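Local coordinates for protein ornithine aminotransferase (Plasmodium falciparum, PDB 3LG0) that catalyses the pyridoxal-phosphate-dependent transfer of the delta-amino group of ornithine to 2-oxoglutarate, giving glutamate semialdehyde and glutamate, as a homodimer, at residues Asp50-Gly61 / Arg384-Thr392; Ala263-Ile271 / Asn296-Leu307. All blocks are in the same frame, centred on the assembly; numbering follows the deposited sequence.

Contact 1: residues Asp50-Gly61 / Arg384-Thr392; sequences DFLSAYSSVNQG and RLTPPLCIT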
ATOM      1  N   ASP A  50      23.285   2.541   9.057  1.00 33.80           N
ATOM      2  CA  ASP A  50      21.889   2.939   8.886  1.00 25.51           C
ATOM      3  C   ASP A  50      21.216   3.009  10.241  1.00 25.62           C
ATOM      4  O   ASP A  50      20.931   1.977  10.833  1.00 29.52           O
ATOM      5  CB  ASP A  50      21.140   1.938   8.015  1.00 28.23           C
ATOM      6  CG  ASP A  50      19.706   2.371   7.725  1.00 35.45           C
ATOM      7  OD1 ASP A  50      19.190   3.268   8.428  1.00 27.54           O
ATOM      8  OD2 ASP A  50      19.102   1.818   6.781  1.00 28.44           O
ATOM      9  N   PHE A  51      20.951   4.222  10.716  1.00 30.69           N
ATOM     10  CA  PHE A  51      20.340   4.396  12.032  1.00 33.15           C
ATOM     11  C   PHE A  51      18.861   4.769  11.986  1.00 33.28           C
ATOM     12  O   PHE A  51      18.277   5.189  12.996  1.00 30.85           O
ATOM     13  CB  PHE A  51      21.173   5.339  12.932  1.00 28.99           C
ATOM     14  CG  PHE A  51      21.977   4.592  13.953  1.00 26.79           C
ATOM     15  CD1 PHE A  51      22.924   3.659  13.548  1.00 25.69           C
ATOM     16  CD2 PHE A  51      21.738   4.755  15.302  1.00 29.64           C
ATOM     17  CE1 PHE A  51      23.649   2.933  14.481  1.00 29.30           C
ATOM     18  CE2 PHE A  51      22.472   4.034  16.246  1.00 32.38           C
ATOM     19  CZ  PHE A  51      23.417   3.120  15.833  1.00 28.37           C
ATOM     20  N   LEU A  52      18.269   4.586  10.805  1.00 26.04           N
ATOM     21  CA  LEU A  52      16.838   4.732  10.614  1.00 27.27           C
ATOM     22  C   LEU A  52      16.167   3.375  10.415  1.00 27.85           C
ATOM     23  O   LEU A  52      15.058   3.151  10.878  1.00 27.13           O
ATOM     24  CB  LEU A  52      16.566   5.620   9.412  1.00 33.56           C
ATOM     25  CG  LEU A  52      15.206   6.287   9.407  1.00 35.88           C
ATOM     26  CD1 LEU A  52      15.079   7.088  10.676  1.00 41.49           C
ATOM     27  CD2 LEU A  52      15.060   7.174   8.190  1.00 34.81           C
ATOM     28  N   SER A  53      16.855   2.471   9.724  1.00 28.24           N
ATOM     29  CA  SER A  53      16.311   1.152   9.377  1.00 26.29           C
ATOM     30  C   SER A  53      14.995   1.250   8.602  1.00 24.78           C
ATOM     31  O   SER A  53      14.128   0.378   8.729  1.00 30.88           O
ATOM     32  CB  SER A  53      16.111   0.273  10.619  1.00 28.09           C
ATOM     33  OG  SER A  53      17.310   0.105  11.345  1.00 30.68           O
ATOM     34  N   ALA A  54      14.864   2.287   7.781  1.00 25.05           N
ATOM     35  CA  ALA A  54      13.626   2.537   7.051  1.00 27.77           C
ATOM     36  C   ALA A  54      12.439   2.403   8.017  1.00 33.94           C
ATOM     37  O   ALA A  54      11.454   1.728   7.733  1.00 25.42           O
ATOM     38  CB  ALA A  54      13.488   1.573   5.845  1.00 30.91           C
ATOM     39  N   TYR A  55      12.575   3.040   9.174  1.00 29.92           N
ATOM     40  CA  TYR A  55      11.554   3.042  10.207  1.00 32.25           C
ATOM     41  C   TYR A  55      11.155   1.640  10.635  1.00 37.47           C
ATOM     42  O   TYR A  55       9.976   1.324  10.721  1.00 41.89           O
ATOM     43  CB  TYR A  55      10.334   3.859   9.762  1.00 34.65           C
ATOM     44  CG  TYR A  55      10.696   5.284   9.422  1.00 36.40           C
ATOM     45  CD1 TYR A  55      10.876   6.236  10.422  1.00 42.64           C
ATOM     46  CD2 TYR A  55      10.873   5.677   8.099  1.00 32.92           C
ATOM     47  CE1 TYR A  55      11.216   7.556  10.108  1.00 39.12           C
ATOM     48  CE2 TYR A  55      11.204   6.983   7.771  1.00 31.11           C
ATOM     49  CZ  TYR A  55      11.380   7.919   8.775  1.00 44.94           C
ATOM     50  OH  TYR A  55      11.719   9.213   8.431  1.00 43.57           O
ATOM     51  N   SER A  56      12.160   0.815  10.908  1.00 30.12           N
ATOM     52  CA  SER A  56      11.977  -0.545  11.405  1.00 32.42           C
ATOM     53  C   SER A  56      11.589  -1.591  10.363  1.00 35.07           C
ATOM     54  O   SER A  56      11.399  -2.747  10.706  1.00 40.21           O
ATOM     55  CB  SER A  56      11.009  -0.593  12.599  1.00 38.57           C
ATOM     56  OG  SER A  56      11.569   0.047  13.732  1.00 34.15           O
ATOM     57  N   SER A  57      11.493  -1.214   9.095  1.00 33.21           N
ATOM     58  CA  SER A  57      11.277  -2.226   8.069  1.00 27.67           C
ATOM     59  C   SER A  57      12.437  -3.204   7.983  1.00 31.86           C
ATOM     60  O   SER A  57      12.216  -4.374   7.689  1.00 31.41           O
ATOM     61  CB  SER A  57      11.057  -1.602   6.695  1.00 29.68           C
ATOM     62  OG  SER A  57       9.917  -0.777   6.707  1.00 46.32           O
ATOM     63  N   VAL A  58      13.671  -2.738   8.202  1.00 33.64           N
ATOM     64  CA  VAL A  58      14.821  -3.652   8.161  1.00 30.37           C
ATOM     65  C   VAL A  58      15.403  -3.980   9.534  1.00 27.16           C
ATOM     66  O   VAL A  58      16.612  -3.903   9.745  1.00 30.93           O
ATOM     67  CB  VAL A  58      15.937  -3.233   7.143  1.00 27.59           C
ATOM     68  CG1 VAL A  58      15.416  -3.345   5.730  1.00 26.85           C
ATOM     69  CG2 VAL A  58      16.463  -1.835   7.407  1.00 22.23           C
ATOM     70  N   ASN A  59      14.527  -4.347  10.464  1.00 27.82           N
ATOM     71  CA  ASN A  59      14.964  -4.886  11.753  1.00 31.85           C
ATOM     72  C   ASN A  59      15.902  -6.081  11.561  1.00 32.10           C
ATOM     73  O   ASN A  59      16.847  -6.252  12.310  1.00 33.24           O
ATOM     74  CB  ASN A  59      13.764  -5.322  12.586  1.00 22.71           C
ATOM     75  CG  ASN A  59      13.044  -4.161  13.218  1.00 31.58           C
ATOM     76  OD1 ASN A  59      13.417  -3.002  13.014  1.00 29.81           O
ATOM     77  ND2 ASN A  59      11.998  -4.460  14.007  1.00 28.90           N
ATOM     78  N   GLN A  60      15.621  -6.904  10.554  1.00 28.82           N
ATOM     79  CA  GLN A  60      16.444  -8.072  10.259  1.00 31.34           C
ATOM     80  C   GLN A  60      17.741  -7.700   9.530  1.00 39.20           C
ATOM     81  O   GLN A  60      18.562  -8.566   9.243  1.00 37.63           O
ATOM     82  CB  GLN A  60      15.663  -9.087   9.419  1.00 25.84           C
ATOM     83  CG  GLN A  60      14.369  -9.638  10.055  1.00 24.11           C
ATOM     84  CD  GLN A  60      13.142  -8.763   9.775  1.00 25.38           C
ATOM     85  OE1 GLN A  60      13.257  -7.592   9.427  1.00 28.84           O
ATOM     86  NE2 GLN A  60      11.972  -9.334   9.941  1.00 28.72           N
ATOM     87  N   GLY A  61      17.918  -6.416   9.230  1.00 37.68           N
ATOM     88  CA  GLY A  61      19.075  -5.952   8.474  1.00 31.20           C
ATOM     89  C   GLY A  61      18.764  -5.864   6.990  1.00 30.93           C
ATOM     90  O   GLY A  61      17.869  -6.541   6.489  1.00 26.74           O
ATOM     91  N   ARG A 384      16.292  10.351  15.423  1.00 35.31           N
ATOM     92  CA  ARG A 384      15.967   8.938  15.583  1.00 31.08           C
ATOM     93  C   ARG A 384      17.249   8.088  15.625  1.00 36.77           C
ATOM     94  O   ARG A 384      18.173   8.274  14.831  1.00 31.90           O
ATOM     95  CB  ARG A 384      15.061   8.521  14.416  1.00 37.97           C
ATOM     96  CG  ARG A 384      14.528   7.101  14.445  1.00 46.01           C
ATOM     97  CD  ARG A 384      13.641   6.852  15.648  1.00 49.56           C
ATOM     98  NE  ARG A 384      12.417   7.661  15.663  1.00 51.35           N
ATOM     99  CZ  ARG A 384      11.247   7.252  15.182  1.00 43.53           C
ATOM    100  NH1 ARG A 384      11.148   6.068  14.610  1.00 39.61           N
ATOM    101  NH2 ARG A 384      10.181   8.031  15.255  1.00 45.89           N
ATOM    102  N   LEU A 385      17.328   7.162  16.562  1.00 30.31           N
ATOM    103  CA  LEU A 385      18.469   6.267  16.609  1.00 33.43           C
ATOM    104  C   LEU A 385      17.936   4.844  16.650  1.00 36.80           C
ATOM    105  O   LEU A 385      17.652   4.319  17.727  1.00 39.61           O
ATOM    106  CB  LEU A 385      19.349   6.562  17.831  1.00 37.04           C
ATOM    107  CG  LEU A 385      20.112   7.886  17.809  1.00 33.02           C
ATOM    108  CD1 LEU A 385      20.741   8.185  19.147  1.00 34.26           C
ATOM    109  CD2 LEU A 385      21.161   7.886  16.714  1.00 33.35           C
ATOM    110  N   THR A 386      17.770   4.238  15.477  1.00 30.10           N
ATOM    111  CA  THR A 386      17.182   2.905  15.380  1.00 36.29           C
ATOM    112  C   THR A 386      17.863   2.079  14.308  1.00 35.42           C
ATOM    113  O   THR A 386      17.417   2.072  13.159  1.00 34.57           O
ATOM    114  CB  THR A 386      15.660   2.945  15.075  1.00 34.01           C
ATOM    115  OG1 THR A 386      15.430   3.741  13.912  1.00 38.33           O
ATOM    116  CG2 THR A 386      14.874   3.538  16.240  1.00 36.13           C
ATOM    117  N   PRO A 387      18.939   1.370  14.686  1.00 28.60           N
ATOM    118  CA  PRO A 387      19.731   0.500  13.805  1.00 26.89           C
ATOM    119  C   PRO A 387      19.080  -0.852  13.621  1.00 22.12           C
ATOM    120  O   PRO A 387      18.282  -1.276  14.447  1.00 29.52           O
ATOM    121  CB  PRO A 387      21.021   0.293  14.596  1.00 30.13           C
ATOM    122  CG  PRO A 387      20.571   0.358  16.032  1.00 26.09           C
ATOM    123  CD  PRO A 387      19.479   1.411  16.056  1.00 29.57           C
ATOM    124  N   PRO A 388      19.420  -1.543  12.538  1.00 24.64           N
ATOM    125  CA  PRO A 388      18.899  -2.902  12.433  1.00 30.72           C
ATOM    126  C   PRO A 388      19.332  -3.700  13.665  1.00 38.09           C
ATOM    127  O   PRO A 388      20.389  -3.414  14.253  1.00 33.22           O
ATOM    128  CB  PRO A 388      19.584  -3.441  11.171  1.00 28.63           C
ATOM    129  CG  PRO A 388      19.968  -2.229  10.398  1.00 28.93           C
ATOM    130  CD  PRO A 388      20.305  -1.189  11.417  1.00 23.86           C
ATOM    131  N   LEU A 389      18.532  -4.693  14.035  1.00 32.32           N
ATOM    132  CA  LEU A 389      18.719  -5.396  15.292  1.00 32.67           C
ATOM    133  C   LEU A 389      19.834  -6.448  15.260  1.00 40.22           C
ATOM    134  O   LEU A 389      20.179  -7.019  16.287  1.00 40.51           O
ATOM    135  CB  LEU A 389      17.397  -6.011  15.771  1.00 31.61           C
ATOM    136  CG  LEU A 389      16.151  -5.107  15.712  1.00 28.61           C
ATOM    137  CD1 LEU A 389      14.921  -5.844  16.205  1.00 31.59           C
ATOM    138  CD2 LEU A 389      16.359  -3.844  16.511  1.00 28.49           C
ATOM    139  N   CYS A 390      20.408  -6.707  14.094  1.00 37.44           N
ATOM    140  CA  CYS A 390      21.538  -7.623  14.022  1.00 36.27           C
ATOM    141  C   CYS A 390      22.883  -6.936  14.333  1.00 45.66           C
ATOM    142  O   CYS A 390      23.956  -7.517  14.121  1.00 48.79           O
ATOM    143  CB  CYS A 390      21.585  -8.284  12.652  1.00 36.12           C
ATOM    144  SG  CYS A 390      21.616  -7.084  11.313  1.00 37.18           S
ATOM    145  N   ILE A 391      22.823  -5.710  14.849  1.00 39.32           N
ATOM    146  CA  ILE A 391      24.023  -4.948  15.174  1.00 32.88           C
ATOM    147  C   ILE A 391      24.769  -5.557  16.364  1.00 45.05           C
ATOM    148  O   ILE A 391      24.147  -6.037  17.313  1.00 43.90           O
ATOM    149  CB  ILE A 391      23.675  -3.474  15.468  1.00 35.11           C
ATOM    150  CG1 ILE A 391      24.932  -2.598  15.438  1.00 36.18           C
ATOM    151  CG2 ILE A 391      22.895  -3.338  16.784  1.00 31.29           C
ATOM    152  CD1 ILE A 391      24.639  -1.102  15.294  1.00 38.76           C
ATOM    153  N   THR A 392      26.099  -5.557  16.310  1.00 36.92           N
ATOM    154  CA  THR A 392      26.910  -6.107  17.403  1.00 45.35           C
ATOM    155  C   THR A 392      27.317  -5.034  18.407  1.00 48.37           C
ATOM    156  O   THR A 392      27.329  -3.840  18.084  1.00 46.34           O
ATOM    157  CB  THR A 392      28.195  -6.757  16.888  1.00 38.79           C
ATOM    158  OG1 THR A 392      29.063  -5.746  16.361  1.00 44.86           O
ATOM    159  CG2 THR A 392      27.890  -7.802  15.806  1.00 35.62           C
TER
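The ring of F51 carries P387 on one face: CB of the proline stands 3.9 Å from the ring centroid, 19° off the normal, a CH-pi contact offset toward the rim. CB of L385 lies at the ring's edge, in its plane, while CD2 of the same leucine reaches F51 CD2 at 3.5 Å from an oblique direction. The ring of Y55 has L52 CG over the centre of one face, and at its edge comes NH1 of R384, whose chain bends at chi2 and chi3 to get there.

Backbone and hydroxyl groups join the two segments. T386 N donates to F51 O at 2.7 Å, approaching from above the carbonyl plane. S53 OG gives its proton to T386 O, also 2.7 Å away; with chi1 at -57° the hydroxyl sits beside its own backbone N, and OG lies against P388 CD at 3.3 Å. D50 OD1 grips two successive N-H groups and so fixes the L52-S53 backbone: it accepts L52 N, an Asx turn, nearly along the C-O axis, and S53 N, which extends it to an Asx motif, from above the carboxylate plane. Further on, L389 N reaches N59 O at 2.9 Å, and the side chains of N59 and L389 run side by side. The amide end of N59 is held by R241 and the L239 carbonyl.

The arrangement joins the loop after strand 47-50 to the end of strand 382-385 and the turn leading into helix 393-412. Y55 lies about 4 Å, side chain to side chain, from K262, probably the lysine that binds pyridoxal phosphate, which is not attached in this structure; the contact thus borders the cofactor site of a class-III aminotransferase.

Contact 2: residues Ala263-Ile271 / Asn296-Leu307; sequences ALSGGHYPI and NPLAAAICVEAL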
ATOM      1  N   ALA A 263       8.615  -4.291   9.814  1.00 28.94           N
ATOM      2  CA  ALA A 263       9.493  -5.462   9.860  1.00 31.02           C
ATOM      3  C   ALA A 263       8.817  -6.784   9.458  1.00 32.02           C
ATOM      4  O   ALA A 263       9.503  -7.770   9.188  1.00 25.61           O
ATOM      5  CB  ALA A 263      10.185  -5.579  11.221  1.00 25.33           C
ATOM      6  N   LEU A 264       7.486  -6.798   9.376  1.00 28.45           N
ATOM      7  CA  LEU A 264       6.766  -7.993   8.894  1.00 24.85           C
ATOM      8  C   LEU A 264       7.369  -8.570   7.626  1.00 24.20           C
ATOM      9  O   LEU A 264       7.181  -9.746   7.329  1.00 26.07           O
ATOM     10  CB  LEU A 264       5.304  -7.689   8.608  1.00 19.77           C
ATOM     11  CG  LEU A 264       4.271  -7.831   9.726  1.00 29.95           C
ATOM     12  CD1 LEU A 264       2.901  -7.486   9.186  1.00 23.23           C
ATOM     13  CD2 LEU A 264       4.281  -9.244  10.315  1.00 25.68           C
ATOM     14  N   SER A 265       8.081  -7.737   6.868  1.00 22.74           N
ATOM     15  CA  SER A 265       8.587  -8.151   5.571  1.00 20.37           C
ATOM     16  C   SER A 265      10.101  -8.051   5.473  1.00 21.16           C
ATOM     17  O   SER A 265      10.676  -8.303   4.418  1.00 20.74           O
ATOM     18  CB  SER A 265       7.993  -7.265   4.481  1.00 21.51           C
ATOM     19  OG  SER A 265       8.629  -6.000   4.472  1.00 25.91           O
ATOM     20  N   GLY A 266      10.749  -7.655   6.556  1.00 21.81           N
ATOM     21  CA  GLY A 266      12.161  -7.334   6.464  1.00 26.93           C
ATOM     22  C   GLY A 266      12.460  -6.394   5.312  1.00 29.49           C
ATOM     23  O   GLY A 266      13.522  -6.489   4.682  1.00 37.71           O
ATOM     24  N   GLY A 267      11.514  -5.500   5.014  1.00 29.20           N
ATOM     25  CA  GLY A 267      11.723  -4.462   4.016  1.00 21.87           C
ATOM     26  C   GLY A 267      11.609  -4.912   2.578  1.00 22.61           C
ATOM     27  O   GLY A 267      11.778  -4.104   1.684  1.00 28.95           O
ATOM     28  N   HIS A 268      11.294  -6.180   2.335  1.00 22.18           N
ATOM     29  CA  HIS A 268      11.235  -6.687   0.964  1.00 22.22           C
ATOM     30  C   HIS A 268       9.876  -6.488   0.280  1.00 26.19           C
ATOM     31  O   HIS A 268       9.734  -6.782  -0.905  1.00 26.49           O
ATOM     32  CB  HIS A 268      11.591  -8.173   0.920  1.00 25.76           C
ATOM     33  CG  HIS A 268      13.043  -8.458   1.128  1.00 37.17           C
ATOM     34  ND1 HIS A 268      13.677  -8.237   2.334  1.00 34.43           N
ATOM     35  CD2 HIS A 268      13.988  -8.952   0.291  1.00 30.91           C
ATOM     36  CE1 HIS A 268      14.950  -8.583   2.229  1.00 39.03           C
ATOM     37  NE2 HIS A 268      15.163  -9.020   1.000  1.00 42.42           N
ATOM     38  N   TYR A 269       8.875  -6.016   1.017  1.00 19.24           N
ATOM     39  CA  TYR A 269       7.515  -5.913   0.485  1.00 19.65           C
ATOM     40  C   TYR A 269       6.646  -5.126   1.465  1.00 22.40           C
ATOM     41  O   TYR A 269       6.852  -5.217   2.667  1.00 26.59           O
ATOM     42  CB  TYR A 269       6.938  -7.323   0.317  1.00 21.34           C
ATOM     43  CG  TYR A 269       5.839  -7.438  -0.711  1.00 19.99           C
ATOM     44  CD1 TYR A 269       6.129  -7.822  -2.019  1.00 21.34           C
ATOM     45  CD2 TYR A 269       4.521  -7.149  -0.384  1.00 16.98           C
ATOM     46  CE1 TYR A 269       5.139  -7.927  -2.963  1.00 22.95           C
ATOM     47  CE2 TYR A 269       3.518  -7.256  -1.327  1.00 25.36           C
ATOM     48  CZ  TYR A 269       3.836  -7.639  -2.619  1.00 20.67           C
ATOM     49  OH  TYR A 269       2.851  -7.746  -3.561  1.00 24.16           O
ATOM     50  N   PRO A 270       5.674  -4.344   0.967  1.00 20.82           N
ATOM     51  CA  PRO A 270       4.769  -3.660   1.914  1.00 19.07           C
ATOM     52  C   PRO A 270       3.744  -4.624   2.552  1.00 18.53           C
ATOM     53  O   PRO A 270       2.846  -5.189   1.891  1.00 19.71           O
ATOM     54  CB  PRO A 270       4.057  -2.615   1.036  1.00 23.29           C
ATOM     55  CG  PRO A 270       4.840  -2.555  -0.237  1.00 21.08           C
ATOM     56  CD  PRO A 270       5.412  -3.938  -0.418  1.00 20.67           C
ATOM     57  N   ILE A 271       3.888  -4.842   3.850  1.00 19.72           N
ATOM     58  CA  ILE A 271       2.971  -5.741   4.549  1.00 21.26           C
ATOM     59  C   ILE A 271       2.564  -5.168   5.905  1.00 25.08           C
ATOM     60  O   ILE A 271       3.383  -4.631   6.634  1.00 23.61           O
ATOM     61  CB  ILE A 271       3.602  -7.131   4.803  1.00 20.45           C
ATOM     62  CG1 ILE A 271       4.320  -7.669   3.554  1.00 20.64           C
ATOM     63  CG2 ILE A 271       2.551  -8.124   5.294  1.00 20.81           C
ATOM     64  CD1 ILE A 271       5.006  -8.995   3.807  1.00 20.95           C
ATOM     65  N   ASN A 296      -1.820 -11.026  -0.708  1.00 25.04           N
ATOM     66  CA  ASN A 296      -1.306 -11.741  -1.870  1.00 23.02           C
ATOM     67  C   ASN A 296      -0.291 -12.828  -1.443  1.00 24.26           C
ATOM     68  O   ASN A 296       0.368 -12.716  -0.411  1.00 24.90           O
ATOM     69  CB  ASN A 296      -0.702 -10.765  -2.889  1.00 20.57           C
ATOM     70  CG  ASN A 296       0.636 -10.209  -2.440  1.00 28.18           C
ATOM     71  OD1 ASN A 296       1.670 -10.908  -2.465  1.00 26.97           O
ATOM     72  ND2 ASN A 296       0.631  -8.952  -2.020  1.00 21.80           N
ATOM     73  N   PRO A 297      -0.172 -13.888  -2.241  1.00 23.74           N
ATOM     74  CA  PRO A 297       0.695 -15.040  -1.953  1.00 29.20           C
ATOM     75  C   PRO A 297       2.166 -14.675  -1.731  1.00 23.70           C
ATOM     76  O   PRO A 297       2.809 -15.298  -0.903  1.00 28.73           O
ATOM     77  CB  PRO A 297       0.567 -15.915  -3.194  1.00 20.63           C
ATOM     78  CG  PRO A 297      -0.534 -15.361  -3.997  1.00 28.28           C
ATOM     79  CD  PRO A 297      -0.884 -14.011  -3.523  1.00 26.16           C
ATOM     80  N   LEU A 298       2.690 -13.705  -2.473  1.00 24.76           N
ATOM     81  CA  LEU A 298       4.084 -13.320  -2.328  1.00 23.80           C
ATOM     82  C   LEU A 298       4.357 -12.674  -0.966  1.00 32.01           C
ATOM     83  O   LEU A 298       5.308 -13.046  -0.267  1.00 33.64           O
ATOM     84  CB  LEU A 298       4.509 -12.415  -3.475  1.00 24.58           C
ATOM     85  CG  LEU A 298       5.978 -11.994  -3.529  1.00 24.03           C
ATOM     86  CD1 LEU A 298       6.923 -13.199  -3.458  1.00 23.84           C
ATOM     87  CD2 LEU A 298       6.206 -11.204  -4.808  1.00 20.33           C
ATOM     88  N   ALA A 299       3.509 -11.729  -0.577  1.00 26.91           N
ATOM     89  CA  ALA A 299       3.615 -11.128   0.748  1.00 26.98           C
ATOM     90  C   ALA A 299       3.496 -12.184   1.855  1.00 24.84           C
ATOM     91  O   ALA A 299       4.202 -12.134   2.865  1.00 28.07           O
ATOM     92  CB  ALA A 299       2.554 -10.047   0.930  1.00 20.81           C
ATOM     93  N   ALA A 300       2.583 -13.124   1.679  1.00 24.94           N
ATOM     94  CA  ALA A 300       2.329 -14.133   2.699  1.00 21.79           C
ATOM     95  C   ALA A 300       3.585 -14.966   2.965  1.00 25.16           C
ATOM     96  O   ALA A 300       3.937 -15.212   4.114  1.00 32.48           O
ATOM     97  CB  ALA A 300       1.155 -15.026   2.272  1.00 21.72           C
ATOM     98  N   ALA A 301       4.272 -15.377   1.901  1.00 25.80           N
ATOM     99  CA  ALA A 301       5.502 -16.165   2.038  1.00 29.43           C
ATOM    100  C   ALA A 301       6.638 -15.357   2.638  1.00 28.94           C
ATOM    101  O   ALA A 301       7.381 -15.867   3.482  1.00 38.26           O
ATOM    102  CB  ALA A 301       5.931 -16.755   0.690  1.00 25.29           C
ATOM    103  N   ILE A 302       6.779 -14.106   2.194  1.00 28.75           N
ATOM    104  CA  ILE A 302       7.827 -13.212   2.696  1.00 23.09           C
ATOM    105  C   ILE A 302       7.638 -12.963   4.184  1.00 31.63           C
ATOM    106  O   ILE A 302       8.593 -12.998   4.958  1.00 30.40           O
ATOM    107  CB  ILE A 302       7.832 -11.856   1.958  1.00 26.89           C
ATOM    108  CG1 ILE A 302       8.351 -12.037   0.539  1.00 27.02           C
ATOM    109  CG2 ILE A 302       8.672 -10.825   2.717  1.00 21.52           C
ATOM    110  CD1 ILE A 302       7.977 -10.921  -0.388  1.00 20.46           C
ATOM    111  N   CYS A 303       6.391 -12.718   4.577  1.00 29.63           N
ATOM    112  CA  CYS A 303       6.079 -12.429   5.970  1.00 31.72           C
ATOM    113  C   CYS A 303       6.478 -13.567   6.931  1.00 34.04           C
ATOM    114  O   CYS A 303       7.127 -13.325   7.941  1.00 30.24           O
ATOM    115  CB  CYS A 303       4.593 -12.073   6.153  1.00 21.26           C
ATOM    116  SG  CYS A 303       4.193 -11.870   7.888  1.00 34.31           S
ATOM    117  N   VAL A 304       6.082 -14.801   6.627  1.00 34.65           N
ATOM    118  CA  VAL A 304       6.474 -15.931   7.465  1.00 30.45           C
ATOM    119  C   VAL A 304       7.996 -16.032   7.599  1.00 28.17           C
ATOM    120  O   VAL A 304       8.520 -16.176   8.693  1.00 29.52           O
ATOM    121  CB  VAL A 304       5.908 -17.271   6.941  1.00 42.77           C
ATOM    122  CG1 VAL A 304       6.433 -18.444   7.797  1.00 32.01           C
ATOM    123  CG2 VAL A 304       4.379 -17.245   6.956  1.00 25.33           C
ATOM    124  N   GLU A 305       8.709 -15.941   6.484  1.00 26.02           N
ATOM    125  CA  GLU A 305      10.154 -16.065   6.533  1.00 28.66           C
ATOM    126  C   GLU A 305      10.809 -14.919   7.301  1.00 42.05           C
ATOM    127  O   GLU A 305      11.779 -15.128   8.025  1.00 42.94           O
ATOM    128  CB  GLU A 305      10.764 -16.184   5.137  1.00 30.40           C
ATOM    129  CG  GLU A 305      12.273 -16.382   5.172  1.00 36.99           C
ATOM    130  CD  GLU A 305      12.671 -17.661   5.908  1.00 43.96           C
ATOM    131  OE1 GLU A 305      11.875 -18.619   5.888  1.00 44.63           O
ATOM    132  OE2 GLU A 305      13.767 -17.708   6.509  1.00 54.22           O
ATOM    133  N   ALA A 306      10.278 -13.712   7.154  1.00 37.25           N
ATOM    134  CA  ALA A 306      10.843 -12.560   7.842  1.00 30.20           C
ATOM    135  C   ALA A 306      10.758 -12.712   9.355  1.00 32.90           C
ATOM    136  O   ALA A 306      11.665 -12.307  10.073  1.00 30.66           O
ATOM    137  CB  ALA A 306      10.153 -11.267   7.376  1.00 28.09           C
ATOM    138  N   LEU A 307       9.664 -13.288   9.847  1.00 29.89           N
ATOM    139  CA  LEU A 307       9.500 -13.466  11.284  1.00 33.38           C
ATOM    140  C   LEU A 307      10.336 -14.662  11.762  1.00 41.81           C
ATOM    141  O   LEU A 307      10.892 -14.645  12.862  1.00 36.14           O
ATOM    142  CB  LEU A 307       8.016 -13.620  11.666  1.00 31.79           C
ATOM    143  CG  LEU A 307       7.126 -12.368  11.575  1.00 37.57           C
ATOM    144  CD1 LEU A 307       5.943 -12.459  12.518  1.00 43.58           C
ATOM    145  CD2 LEU A 307       7.929 -11.130  11.904  1.00 41.29           C
TER
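Y269 CB rests on I302 CD1 at 3.8 Å, near the start of helix 297-312, and the same methyl stays close to CG and CD1 of the tyrosine. CD2 and CE2 meet A299 CB obliquely, with A299 CA over one face near the rim; CE1, across the ring from CE2, touches L298 CD2 at 3.9 Å. At the tip, OH is 3.0 Å from N296 ND2; that amide nitrogen donates to the Y293 carbonyl. N296 caps the helix through OD1, which takes A299 N at 2.8 Å in a nearly straight bond of 173°.

Further along the helix, I271 CD1 lies 3.9 Å from C303 CB and also packs against A299. L264 O meets C303 CA in a CA-H...O contact of 3.2 Å, while L264 CD2 packs on the cysteine sulfur. S265 OG, donating to Y269 O on a lone pair, links the first residue of the type I' turn S265-H268 to the residue just after it.

The loop between strands 257-260 and 272-276 thus lies along helix 297-312, whose other sides pack on helices 65-77 and 88-101, while Y269 meets Y269 of the second subunit.

From the N terminus, the chain leaves strand 47-50 through residues 50-61, which meet 384-392 only after 322 intervening residues, closing contact 1. Inside that long loop lies contact 2, a much shorter closure in which 296-307 returns to 263-271 after 24 intervening residues; the two are nested and do not cross. Contact 1 belongs to the sheet containing strands 47-50 and 382-385; contact 2 ties the loop between the neighbouring strands 257-260 and 272-276 of the other sheet to helix 297-312. Their centres are about 17 Å apart, yet Q60 bridges them, its NE2 probably hydrogen-bonded to the carbonyls of both A263 and A306. Both contacts also reach the second subunit.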